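PDB 3MYF: sensor protein from Shewanella sp. W3-18-1, which probably acts as a histidine phosphotransfer (HPt) domain of a hybrid sensor histidine kinase, relaying phosphoryl groups in two-component signalling. Local coordinates for residues A22-M25 / L26-L30; I40-A43 / L44-D48; V68-T71 / Q72-Q76; E79-L82 / K83-T86. All blocks are in the same frame, centred on the assembly; numbering follows the deposited sequence. Where two conformers were deposited one is given.

Interaction 1 (A22-M25 / L26-L30); sequences ALEM and LKMLL
E24 and M28 meet one turn apart on helix 19-46, their side chains crossing at about a right angle. With E24 CG anti to the backbone N (chi1 177°) and a bend at chi2, the carboxylate leans toward the next turn, where OE2 lies 3.3 Å from M28 CG. M28 is a selenomethionine modelled in two conformers, so the still closer approach of its CE is doubtful. On the buried side, L26 and L29 rest on the carbonyls of the preceding turn, L26 CG 3.5 Å from A22 O and L29 CB 3.5 Å from M25 O; the tight packing here comes from neighbouring helices and the second subunit. Backbone bonds such as M28 N to E24 O, 2.9 Å, hold the turns. The K27 side is more open: the residue is partly exposed and its extended chain leads away. CD passes 3.6 Å from E24 OE1, but NZ stays 4.7 Å from that oxygen, near enough perhaps for a weak attraction but not a salt bridge. Replacing E24 by an alanine is likely to leave K27 without this negative charge and open a gap beside M28. L26 reaches W8 and C11 of helix 8-14 and V109 of helix 92-116, L29 packs on L59 and A62 of helix 49-63, and E24 touches G61 of the second subunit, whose M25 and M28 meet M28 and M25 of this chain.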
loop_
_atom_site.group_PDB
_atom_site.type_symbol
_atom_site.label_atom_id
_atom_site.label_comp_id
_atom_site.label_asym_id
_atom_site.label_seq_id
_atom_site.Cartn_x
_atom_site.Cartn_y
_atom_site.Cartn_z
ATOM N N ALA A 22 9.553 8.209 -1.081
ATOM C CA ALA A 22 8.580 8.997 -0.318
ATOM C C ALA A 22 7.263 9.171 -1.067
ATOM O O ALA A 22 6.205 8.843 -0.536
ATOM C CB ALA A 22 9.161 10.337 0.057
ATOM N N LEU A 23 7.322 9.654 -2.309
ATOM C CA LEU A 23 6.103 9.830 -3.084
ATOM C C LEU A 23 5.440 8.484 -3.378
ATOM O O LEU A 23 4.215 8.405 -3.448
ATOM C CB LEU A 23 6.365 10.581 -4.387
ATOM C CG LEU A 23 6.607 12.093 -4.326
ATOM C CD1 LEU A 23 7.357 12.519 -5.596
ATOM C CD2 LEU A 23 5.315 12.859 -4.181
ATOM N N GLU A 24 6.245 7.432 -3.542
ATOM C CA GLU A 24 5.683 6.102 -3.792
ATOM C C GLU A 24 4.950 5.584 -2.561
ATOM O O GLU A 24 3.866 5.013 -2.683
ATOM C CB GLU A 24 6.745 5.106 -4.276
ATOM C CG GLU A 24 6.242 3.671 -4.492
ATOM C CD GLU A 24 5.014 3.544 -5.411
ATOM O OE1 GLU A 24 4.868 4.317 -6.383
ATOM O OE2 GLU A 24 4.194 2.643 -5.172
HETATM N N MSE A 25 5.537 5.802 -1.385
HETATM C CA MSE A 25 4.894 5.458 -0.114
HETATM C C MSE A 25 3.574 6.195 0.039
HETATM O O MSE A 25 2.590 5.622 0.491
HETATM C CB MSE A 25 5.792 5.796 1.080
HETATM C CG MSE A 25 7.195 5.282 0.955
HETATM SE SE MSE A 25 7.712 4.254 2.498
HETATM C CE MSE A 25 6.280 2.944 2.381
ATOM N N LEU A 26 3.559 7.465 -0.359
ATOM C CA LEU A 26 2.345 8.262 -0.253
ATOM C C LEU A 26 1.299 7.738 -1.241
ATOM O O LEU A 26 0.106 7.692 -0.915
ATOM C CB LEU A 26 2.642 9.751 -0.464
ATOM C CG LEU A 26 3.330 10.474 0.709
ATOM C CD1 LEU A 26 3.619 11.924 0.359
ATOM C CD2 LEU A 26 2.530 10.380 2.018
ATOM N N LYS A 27 1.764 7.299 -2.412
ATOM C CA LYS A 27 0.878 6.658 -3.403
ATOM C C LYS A 27 0.235 5.389 -2.819
ATOM O O LYS A 27 -0.978 5.195 -2.948
ATOM C CB LYS A 27 1.613 6.339 -4.707
ATOM C CG LYS A 27 1.795 7.521 -5.667
ATOM C CD LYS A 27 2.687 7.165 -6.840
ATOM C CE LYS A 27 2.839 8.351 -7.813
ATOM N NZ LYS A 27 3.810 8.087 -8.911
HETATM N N MSE A 28 1.053 4.557 -2.167
HETATM C CA MSE A 28 0.592 3.281 -1.620
HETATM C C MSE A 28 -0.390 3.507 -0.480
HETATM O O MSE A 28 -1.379 2.790 -0.360
HETATM C CB MSE A 28 1.768 2.416 -1.152
HETATM C CG MSE A 28 2.767 2.029 -2.253
HETATM SE SE MSE A 28 4.007 0.640 -1.676
HETATM C CE MSE A 28 5.519 0.986 -2.822
ATOM N N LEU A 29 -0.111 4.506 0.357
ATOM C CA LEU A 29 -1.025 4.846 1.445
ATOM C C LEU A 29 -2.383 5.290 0.890
ATOM O O LEU A 29 -3.413 4.762 1.302
ATOM C CB LEU A 29 -0.419 5.933 2.339
ATOM C CG LEU A 29 -1.262 6.459 3.500
ATOM C CD1 LEU A 29 -1.444 5.314 4.501
ATOM C CD2 LEU A 29 -0.599 7.621 4.168
ATOM N N LEU A 30 -2.372 6.224 -0.057
ATOM C CA LEU A 30 -3.588 6.758 -0.654
ATOM C C LEU A 30 -4.448 5.670 -1.309
ATOM O O LEU A 30 -5.665 5.651 -1.131
ATOM C CB LEU A 30 -3.275 7.888 -1.651
ATOM C CG LEU A 30 -4.467 8.500 -2.409
ATOM C CD1 LEU A 30 -5.403 9.211 -1.456
ATOM C CD2 LEU A 30 -4.013 9.462 -3.560
#

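Interaction 2 (I40-A43 / L44-D48); sequences IQTA and LGQND
T42 O accepts the shortest sound hydrogen bond here, from Q46 N at 2.9 Å, with the donor in the carbonyl plane. The same oxygen is flanked by the Q46 side chain, whose CB and CG each come to 3.3 Å from T42 O. Beyond it the two side chains lie side by side and point the same way. With T42 OG1 beside the backbone N (chi1 -57°), the methyl CG2, anti to it, comes to 3.6 Å from Q46 NE2; the hydroxyl turns back to bond E38 O in the previous turn. This is the exposed flank of the helix end. Earlier in the turn, L44 N bonds I40 O, and G45 N reaches Q41 O at a longer 3.3 Å. The helix then stops: N47 takes a positive phi, and the chain doubles back so that D48 N donates to A43 O at 3.0 Å, nearly straight at 168°, in plane and on a lone pair. Across the same bend D48 CB lies 4.1 Å from A43 CB, on the side where A43 and L44 pack on M52 of helix 49-63. D48 is also the N-cap of that helix, and its OD2 bonds T51 OG1. One residue thus finishes helix 19-46 with its backbone and starts the next with its carboxylate, whose negative charge is likely to be favoured by the helix N-terminus it faces.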
loop_
_atom_site.group_PDB
_atom_site.type_symbol
_atom_site.label_atom_id
_atom_site.label_comp_id
_atom_site.label_asym_id
_atom_site.label_seq_id
_atom_site.Cartn_x
_atom_site.Cartn_y
_atom_site.Cartn_z
ATOM N N ILE A 40 -12.631 0.315 9.129
ATOM C CA ILE A 40 -12.727 0.950 10.459
ATOM C C ILE A 40 -14.185 1.302 10.778
ATOM O O ILE A 40 -14.683 0.990 11.871
ATOM C CB ILE A 40 -11.820 2.195 10.568
ATOM C CG1 ILE A 40 -10.338 1.795 10.475
ATOM C CG2 ILE A 40 -12.079 2.966 11.837
ATOM C CD1 ILE A 40 -9.361 2.992 10.247
ATOM N N GLN A 41 -14.874 1.927 9.821
ATOM C CA GLN A 41 -16.267 2.319 10.030
ATOM C C GLN A 41 -17.138 1.107 10.359
ATOM O O GLN A 41 -18.000 1.178 11.232
ATOM C CB GLN A 41 -16.843 2.989 8.792
ATOM C CG GLN A 41 -16.356 4.401 8.527
ATOM C CD GLN A 41 -16.716 4.882 7.131
ATOM O OE1 GLN A 41 -16.851 4.089 6.192
ATOM N NE2 GLN A 41 -16.854 6.197 6.984
ATOM N N THR A 42 -16.911 0.011 9.635
ATOM C CA THR A 42 -17.724 -1.195 9.777
ATOM C C THR A 42 -17.442 -1.869 11.113
ATOM O O THR A 42 -18.376 -2.247 11.824
ATOM C CB THR A 42 -17.491 -2.175 8.615
ATOM O OG1 THR A 42 -17.766 -1.505 7.380
ATOM C CG2 THR A 42 -18.412 -3.389 8.710
ATOM N N ALA A 43 -16.159 -1.994 11.454
ATOM C CA ALA A 43 -15.765 -2.586 12.741
ATOM C C ALA A 43 -16.316 -1.796 13.940
ATOM O O ALA A 43 -16.733 -2.383 14.947
ATOM C CB ALA A 43 -14.241 -2.744 12.825
ATOM N N LEU A 44 -16.363 -0.472 13.821
ATOM C CA LEU A 44 -16.946 0.365 14.877
ATOM C C LEU A 44 -18.444 0.047 15.109
ATOM O O LEU A 44 -18.890 -0.105 16.254
ATOM C CB LEU A 44 -16.720 1.849 14.580
ATOM C CG LEU A 44 -17.234 2.890 15.575
ATOM C CD1 LEU A 44 -16.469 2.773 16.906
ATOM C CD2 LEU A 44 -17.110 4.298 15.017
ATOM N N GLY A 45 -19.206 -0.057 14.021
ATOM C CA GLY A 45 -20.639 -0.356 14.099
ATOM C C GLY A 45 -20.893 -1.767 14.585
ATOM O O GLY A 45 -21.874 -2.022 15.307
ATOM N N GLN A 46 -19.999 -2.677 14.199
ATOM C CA GLN A 46 -20.157 -4.104 14.491
ATOM C C GLN A 46 -19.541 -4.500 15.829
ATOM O O GLN A 46 -19.729 -5.630 16.279
ATOM C CB GLN A 46 -19.515 -4.966 13.399
ATOM C CG GLN A 46 -20.212 -4.929 12.053
ATOM C CD GLN A 46 -20.108 -6.261 11.331
ATOM O OE1 GLN A 46 -20.955 -7.136 11.506
ATOM N NE2 GLN A 46 -19.059 -6.425 10.531
ATOM N N ASN A 47 -18.803 -3.578 16.445
ATOM C CA ASN A 47 -18.038 -3.878 17.658
ATOM C C ASN A 47 -17.149 -5.103 17.440
ATOM O O ASN A 47 -17.159 -6.062 18.217
ATOM C CB ASN A 47 -18.978 -4.016 18.869
ATOM C CG ASN A 47 -19.483 -2.669 19.361
ATOM O OD1 ASN A 47 -18.692 -1.808 19.735
ATOM N ND2 ASN A 47 -20.805 -2.481 19.362
ATOM N N ASP A 48 -16.401 -5.050 16.343
ATOM C CA ASP A 48 -15.610 -6.166 15.834
ATOM C C ASP A 48 -14.155 -5.969 16.240
ATOM O O ASP A 48 -13.371 -5.332 15.520
ATOM C CB ASP A 48 -15.762 -6.229 14.299
ATOM C CG ASP A 48 -14.986 -7.388 13.658
ATOM O OD1 ASP A 48 -14.154 -8.018 14.350
ATOM O OD2 ASP A 48 -15.202 -7.656 12.448
#

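Interaction 3 (V68-T71 / Q72-Q76); sequences VPTT and QRLCQ
With T70 OG1 beside the backbone N (chi1 -63°), which leaves CG2 anti to it, and L74 CG beside its own N (chi1 -71°), the two side chains run side by side and meet methyl to methyl, T70 CG2 lying 3.8 Å from L74 CD1. L74 CG also presses against the carbonyl of the turn before, 3.3 Å from T70 O. The same methyl of T70 has R73 alongside: a bend at chi3 (70°) turns that otherwise extended arginine so that NH1 comes to 4.1 Å from T70 CG2, obliquely to the guanidinium. L74 CG lies over one face of that group, offset toward its rim. R73 was modelled in two conformers, so these contacts of its guanidinium are less certain; its NH2 forms a salt bridge with E77. The T70 hydroxyl looks the other way, to H4 O. On the buried side C75 SG sits 3.4 Å from T71 O and 4.2 Å from T71 CG2, where T71 and C75 pack against helix 49-63 through S63 and L59. P69 O is held twice, by R73 N at 3.1 Å and by a water at 2.9 Å that donates a second hydrogen bond to Q72 OE1, tying that amide to the first turn. V68 O takes Q72 N almost end-on. V68 stands at the N-cap position without a side chain able to cap, and P69, which has no N-H to offer, suits the first turn of helix 69-83, in the four-helix bundle characteristic of HPt domains.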
loop_
_atom_site.group_PDB
_atom_site.type_symbol
_atom_site.label_atom_id
_atom_site.label_comp_id
_atom_site.label_asym_id
_atom_site.label_seq_id
_atom_site.Cartn_x
_atom_site.Cartn_y
_atom_site.Cartn_z
ATOM N N VAL A 68 2.654 11.555 8.748
ATOM C CA VAL A 68 1.290 11.832 9.166
ATOM C C VAL A 68 1.200 11.776 10.698
ATOM O O VAL A 68 0.739 10.771 11.281
ATOM C CB VAL A 68 0.254 10.887 8.466
ATOM C CG1 VAL A 68 0.003 11.334 7.020
ATOM C CG2 VAL A 68 0.728 9.441 8.495
ATOM N N PRO A 69 1.644 12.860 11.365
ATOM C CA PRO A 69 1.836 12.771 12.814
ATOM C C PRO A 69 0.575 12.437 13.621
ATOM O O PRO A 69 0.653 11.644 14.551
ATOM C CB PRO A 69 2.378 14.162 13.194
ATOM C CG PRO A 69 3.022 14.657 11.913
ATOM C CD PRO A 69 2.105 14.158 10.830
ATOM N N THR A 70 -0.560 13.045 13.275
ATOM C CA THR A 70 -1.802 12.832 14.028
ATOM C C THR A 70 -2.310 11.410 13.836
ATOM O O THR A 70 -2.683 10.747 14.822
ATOM C CB THR A 70 -2.878 13.899 13.697
ATOM O OG1 THR A 70 -2.385 15.187 14.085
ATOM C CG2 THR A 70 -4.194 13.634 14.445
ATOM N N THR A 71 -2.272 10.937 12.587
ATOM C CA THR A 71 -2.598 9.546 12.266
ATOM C C THR A 71 -1.739 8.592 13.082
ATOM O O THR A 71 -2.260 7.631 13.674
ATOM C CB THR A 71 -2.418 9.264 10.761
ATOM O OG1 THR A 71 -3.305 10.097 9.994
ATOM C CG2 THR A 71 -2.704 7.829 10.428
ATOM N N GLN A 72 -0.431 8.847 13.103
ATOM C CA GLN A 72 0.505 7.985 13.799
ATOM C C GLN A 72 0.157 7.871 15.281
ATOM O O GLN A 72 0.121 6.765 15.820
ATOM C CB GLN A 72 1.951 8.466 13.632
ATOM C CG GLN A 72 2.977 7.525 14.270
ATOM C CD GLN A 72 4.382 8.108 14.322
ATOM O OE1 GLN A 72 4.579 9.272 14.683
ATOM N NE2 GLN A 72 5.369 7.291 13.983
ATOM N N ARG A 73 -0.110 9.018 15.910
ATOM C CA ARG A 73 -0.428 9.078 17.327
ATOM C C ARG A 73 -1.726 8.338 17.620
ATOM O O ARG A 73 -1.800 7.515 18.548
ATOM C CB ARG A 73 -0.559 10.529 17.782
ATOM C CG ARG A 73 -1.119 10.677 19.199
ATOM C CD ARG A 73 -1.083 12.102 19.647
ATOM N NE ARG A 73 -2.042 12.942 18.941
ATOM C CZ ARG A 73 -3.342 12.994 19.215
ATOM N NH1 ARG A 73 -4.126 13.812 18.529
ATOM N NH2 ARG A 73 -3.861 12.223 20.160
ATOM N N LEU A 74 -2.752 8.649 16.834
ATOM C CA LEU A 74 -4.075 8.039 17.041
ATOM C C LEU A 74 -3.999 6.527 16.870
ATOM O O LEU A 74 -4.568 5.782 17.694
ATOM C CB LEU A 74 -5.123 8.678 16.115
ATOM C CG LEU A 74 -5.508 10.139 16.495
ATOM C CD1 LEU A 74 -6.442 10.727 15.464
ATOM C CD2 LEU A 74 -6.154 10.278 17.891
ATOM N N CYS A 75 -3.275 6.069 15.844
ATOM C CA CYS A 75 -3.089 4.618 15.633
ATOM C C CYS A 75 -2.338 3.982 16.799
ATOM O O CYS A 75 -2.685 2.888 17.223
ATOM C CB CYS A 75 -2.393 4.303 14.306
ATOM S SG CYS A 75 -3.440 4.553 12.869
ATOM N N GLN A 76 -1.335 4.682 17.329
ATOM C CA GLN A 76 -0.590 4.178 18.483
ATOM C C GLN A 76 -1.506 3.990 19.715
ATOM O O GLN A 76 -1.475 2.925 20.327
ATOM C CB GLN A 76 0.602 5.083 18.818
ATOM C CG GLN A 76 1.642 4.463 19.756
ATOM C CD GLN A 76 1.227 4.448 21.225
ATOM O OE1 GLN A 76 0.518 5.347 21.712
ATOM N NE2 GLN A 76 1.683 3.423 21.950
HETATM O O HOH W 1 2.866 10.878 16.211
#

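Interaction 4 (E79-L82 / K83-T86); sequences ESAL and KRQT
A81 O is the hub of the helix end: T86 N donates to it at 3.1 Å from above the carbonyl plane, and R84 N adds a weak bond. Q85 N meanwhile bonds L82 O at 2.9 Å, its donor well out of the carbonyl plane. With the positive phi of Q85 (69°), the bonds T86 N to A81 O and Q85 N to L82 O make a Schellman motif. T86 pays for its place with an eclipsed chi1 of 128° that brings its methyl very near A81 O, a strained spot where detail is doubtful; the methyl also covers A81 CB at 3.6 Å. Over the outer surface R84 folds back on the helix. A bend at chi3 (-63°) lays its guanidinium flat above the backbone, with A81 CA 3.5 Å from the plane and over its centre. At the ends of that group, NH2 lies 3.5 Å from S80 CB and NH1 3.6 Å from A81 CB. K83 likewise keeps close to the preceding turn, its CG 3.3 Å from E79 O. Farther out, the S80 hydroxyl bonds Q76 O and E79 OE1 is hydrogen-bonded to H60 ND1. L82 CD2 is 3.7 Å from T86 O, which bonds Q49 NE2. L82 packs on Q49 and M52 of helix 49-63, and with A81 and T86 it touches L91, so the turn rests between that helix and the loop leading to helix 92-116.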
loop_
_atom_site.group_PDB
_atom_site.type_symbol
_atom_site.label_atom_id
_atom_site.label_comp_id
_atom_site.label_asym_id
_atom_site.label_seq_id
_atom_site.Cartn_x
_atom_site.Cartn_y
_atom_site.Cartn_z
ATOM N N GLU A 79 -4.228 1.154 18.815
ATOM C CA GLU A 79 -3.579 -0.159 18.797
ATOM C C GLU A 79 -3.168 -0.638 20.182
ATOM O O GLU A 79 -3.500 -1.761 20.544
ATOM C CB GLU A 79 -2.373 -0.219 17.847
ATOM C CG GLU A 79 -1.745 -1.613 17.761
ATOM C CD GLU A 79 -0.790 -1.800 16.603
ATOM O OE1 GLU A 79 -0.519 -0.831 15.858
ATOM O OE2 GLU A 79 -0.324 -2.944 16.425
ATOM N N SER A 80 -2.439 0.185 20.940
ATOM C CA SER A 80 -2.021 -0.177 22.300
ATOM C C SER A 80 -3.232 -0.552 23.146
ATOM O O SER A 80 -3.252 -1.585 23.798
ATOM C CB SER A 80 -1.247 0.970 22.979
ATOM O OG SER A 80 -0.108 1.334 22.229
ATOM N N ALA A 81 -4.258 0.300 23.127
ATOM C CA ALA A 81 -5.495 0.013 23.887
ATOM C C ALA A 81 -6.174 -1.310 23.481
ATOM O O ALA A 81 -6.543 -2.115 24.338
ATOM C CB ALA A 81 -6.479 1.191 23.797
ATOM N N LEU A 82 -6.311 -1.558 22.185
ATOM C CA LEU A 82 -6.899 -2.821 21.701
ATOM C C LEU A 82 -6.074 -4.022 22.143
ATOM O O LEU A 82 -6.626 -5.079 22.453
ATOM C CB LEU A 82 -7.048 -2.817 20.179
ATOM C CG LEU A 82 -8.134 -1.903 19.611
ATOM C CD1 LEU A 82 -7.955 -1.786 18.090
ATOM C CD2 LEU A 82 -9.537 -2.428 19.981
ATOM N N LYS A 83 -4.751 -3.853 22.172
ATOM C CA LYS A 83 -3.854 -4.934 22.580
ATOM C C LYS A 83 -4.009 -5.227 24.072
ATOM O O LYS A 83 -3.703 -6.335 24.508
ATOM C CB LYS A 83 -2.385 -4.632 22.240
ATOM C CG LYS A 83 -2.052 -4.699 20.741
ATOM C CD LYS A 83 -0.545 -4.880 20.448
ATOM C CE LYS A 83 0.308 -3.698 20.931
ATOM N NZ LYS A 83 1.665 -3.663 20.296
ATOM N N ARG A 84 -4.497 -4.235 24.832
ATOM C CA ARG A 84 -4.860 -4.411 26.253
ATOM C C ARG A 84 -6.307 -4.896 26.445
ATOM O O ARG A 84 -6.775 -5.042 27.574
ATOM C CB ARG A 84 -4.664 -3.095 27.031
ATOM C CG ARG A 84 -3.266 -2.502 26.937
ATOM C CD ARG A 84 -3.051 -1.322 27.908
ATOM N NE ARG A 84 -3.922 -0.162 27.658
ATOM C CZ ARG A 84 -3.602 0.889 26.898
ATOM N NH1 ARG A 84 -4.464 1.889 26.755
ATOM N NH2 ARG A 84 -2.431 0.947 26.277
ATOM N N GLN A 85 -7.007 -5.130 25.340
ATOM C CA GLN A 85 -8.398 -5.598 25.360
ATOM C C GLN A 85 -9.415 -4.581 25.856
ATOM O O GLN A 85 -10.473 -4.949 26.389
ATOM C CB GLN A 85 -8.556 -6.946 26.087
ATOM C CG GLN A 85 -7.965 -8.134 25.331
ATOM C CD GLN A 85 -8.618 -8.390 23.960
ATOM O OE1 GLN A 85 -8.145 -9.229 23.190
ATOM N NE2 GLN A 85 -9.699 -7.672 23.657
ATOM N N THR A 86 -9.133 -3.296 25.654
ATOM C CA THR A 86 -10.222 -2.342 25.811
ATOM C C THR A 86 -11.139 -2.528 24.623
ATOM O O THR A 86 -10.668 -2.595 23.478
ATOM C CB THR A 86 -9.823 -0.859 26.157
ATOM O OG1 THR A 86 -10.446 0.054 25.252
ATOM C CG2 THR A 86 -8.344 -0.643 26.204
#

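In the fold
The four contacts follow one another along the chain, each confined to neighbouring turns or a helix end in the helical bundle. Interactions 1 and 2 share helix 19-46, near its start and at its C-terminal end, with centres 26 Å apart on opposite sides of the chain's centre. Interactions 3 and 4 share helix 69-83, likewise its start and end, 15 Å between centres. Interactions 2 and 4 are also 15 Å apart, while 1 and 4 are the most distant pair at 28 Å. None touches another beyond the sequence junction of 3 and 4. Helix 49-63 is the neighbour common to all four, and interactions 2 and 4 mark where helices 19-46 and 69-83 end, within the Hpt domain.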